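Local coordinates for Non-catalytic protein 1 (Piromyces equi, PDB 1WCU) that is a family 29 carbohydrate-binding module without catalytic activity of its own, probably binding plant cell-wall polysaccharides through its beta-sandwich domain, at residues R96-S99 against D100-Y104. Residues are numbered along the deposited sequence; the frame is centred on the assembly and turned at random. Where two conformers were deposited one is given.
Sequences RSSS and DFTEY
With OG set between its own backbone N and carbonyl carbon (chi1 65°), Ser-98 turns its hydroxyl inward across the bend and gives its proton to the carbonyl of Asp-100, OG to O 2.7 Å, nearly in line with the C=O bond. Arg-96 takes the same kind of first torsion and bends again at its second, which folds its chain back past the tip of Tyr-104, CD lying 3.5 Å from OH. Its guanidinium, turned 74° from the phenol ring, lays one face over the CG2 methyl of Thr-102 and donates from NH1 to Ser-97 O (3.0 Å), which lies almost in the guanidinium plane. The corner at Ser-99 and Asp-100 illustrates how a beta-sandwich passes its chain between sheets: strand 90-98 edges one, while strand 101-109 belongs to the other and pairs there with strand 62-70. Tyr-104 spans the inside of this bend, its hydroxyl accepting the backbone N-H of Arg-96 in a nearly straight bond (N to OH 3.0 Å, 172°). A water at the ring edge, in its plane, joins that OH to Arg-96 O and Ser-98 OG, donating to both of the latter. A phenylalanine in place of Tyr-104 would probably leave the Arg-96 N-H without its acceptor and the water with one anchor fewer.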
loop_
_atom_site.group_PDB
_atom_site.type_symbol
_atom_site.label_atom_id
_atom_site.label_comp_id
_atom_site.label_asym_id
_atom_site.label_seq_id
_atom_site.Cartn_x
_atom_site.Cartn_y
_atom_site.Cartn_z
ATOM N N ARG A 96 -7.726 -5.343 -8.617
ATOM C CA ARG A 96 -8.661 -6.373 -9.103
ATOM C C ARG A 96 -7.948 -7.722 -9.200
ATOM O O ARG A 96 -6.765 -7.825 -8.900
ATOM C CB ARG A 96 -9.314 -5.939 -10.416
ATOM C CG ARG A 96 -8.373 -5.384 -11.469
ATOM C CD ARG A 96 -7.496 -6.445 -12.104
ATOM N NE ARG A 96 -6.702 -5.875 -13.208
ATOM C CZ ARG A 96 -6.012 -6.613 -14.074
ATOM N NH1 ARG A 96 -6.032 -7.936 -13.997
ATOM N NH2 ARG A 96 -5.318 -6.030 -15.052
ATOM N N SER A 97 -8.656 -8.766 -9.612
ATOM C CA SER A 97 -8.050 -10.101 -9.656
ATOM C C SER A 97 -7.058 -10.183 -10.803
ATOM O O SER A 97 -7.295 -9.648 -11.899
ATOM C CB SER A 97 -9.115 -11.227 -9.758
ATOM O OG SER A 97 -10.074 -10.979 -8.743
ATOM N N SER A 98 -5.948 -10.859 -10.548
ATOM C CA SER A 98 -4.968 -11.146 -11.586
ATOM C C SER A 98 -4.221 -12.411 -11.301
ATOM O O SER A 98 -3.894 -12.699 -10.159
ATOM C CB SER A 98 -3.994 -9.994 -11.777
ATOM O OG SER A 98 -3.174 -9.765 -10.638
ATOM N N SER A 99 -3.968 -13.170 -12.366
ATOM C CA SER A 99 -3.266 -14.440 -12.291
ATOM C C SER A 99 -1.781 -14.300 -11.929
ATOM O O SER A 99 -1.206 -15.178 -11.248
ATOM C CB SER A 99 -3.508 -15.194 -13.628
ATOM O OG SER A 99 -4.769 -15.814 -13.464
ATOM N N ASP A 100 -1.164 -13.213 -12.371
ATOM C CA ASP A 100 0.226 -12.886 -12.040
ATOM C C ASP A 100 0.258 -11.474 -11.499
ATOM O O ASP A 100 -0.773 -10.806 -11.421
ATOM C CB ASP A 100 1.133 -13.007 -13.277
ATOM C CG ASP A 100 2.587 -13.373 -12.928
ATOM O OD1 ASP A 100 3.051 -13.147 -11.779
ATOM O OD2 ASP A 100 3.287 -13.902 -13.831
ATOM N N PHE A 101 1.440 -11.027 -11.096
ATOM C CA PHE A 101 1.597 -9.675 -10.563
ATOM C C PHE A 101 1.265 -8.603 -11.593
ATOM O O PHE A 101 1.764 -8.625 -12.724
ATOM C CB PHE A 101 3.013 -9.506 -9.982
ATOM C CG PHE A 101 3.192 -10.247 -8.690
ATOM C CD1 PHE A 101 2.800 -9.680 -7.494
ATOM C CD2 PHE A 101 3.659 -11.548 -8.674
ATOM C CE1 PHE A 101 2.903 -10.382 -6.306
ATOM C CE2 PHE A 101 3.771 -12.246 -7.496
ATOM C CZ PHE A 101 3.385 -11.665 -6.304
ATOM N N THR A 102 0.386 -7.694 -11.193
ATOM C CA THR A 102 -0.078 -6.568 -12.008
ATOM C C THR A 102 0.399 -5.268 -11.351
ATOM O O THR A 102 0.286 -5.106 -10.136
ATOM C CB THR A 102 -1.616 -6.566 -12.037
ATOM O OG1 THR A 102 -2.078 -7.828 -12.541
ATOM C CG2 THR A 102 -2.202 -5.435 -12.854
ATOM N N GLU A 103 0.937 -4.345 -12.148
ATOM C CA GLU A 103 1.376 -3.054 -11.659
ATOM C C GLU A 103 0.208 -2.097 -11.516
ATOM O O GLU A 103 -0.676 -2.045 -12.393
ATOM C CB GLU A 103 2.363 -2.405 -12.643
ATOM C CG GLU A 103 3.591 -3.232 -12.979
ATOM C CD GLU A 103 4.549 -2.475 -13.886
ATOM O OE1 GLU A 103 4.399 -2.565 -15.125
ATOM O OE2 GLU A 103 5.456 -1.814 -13.370
ATOM N N TYR A 104 0.224 -1.319 -10.435
ATOM C CA TYR A 104 -0.711 -0.238 -10.216
ATOM C C TYR A 104 0.046 1.016 -9.784
ATOM O O TYR A 104 1.012 0.925 -9.010
ATOM C CB TYR A 104 -1.681 -0.604 -9.096
ATOM C CG TYR A 104 -2.583 -1.800 -9.361
ATOM C CD1 TYR A 104 -2.162 -3.100 -9.095
ATOM C CD2 TYR A 104 -3.869 -1.630 -9.862
ATOM C CE1 TYR A 104 -2.983 -4.191 -9.347
ATOM C CE2 TYR A 104 -4.695 -2.718 -10.099
ATOM C CZ TYR A 104 -4.244 -3.994 -9.841
ATOM O OH TYR A 104 -5.075 -5.088 -10.041
HETATM O O HOH W 1 -4.111 -7.466 -9.146
#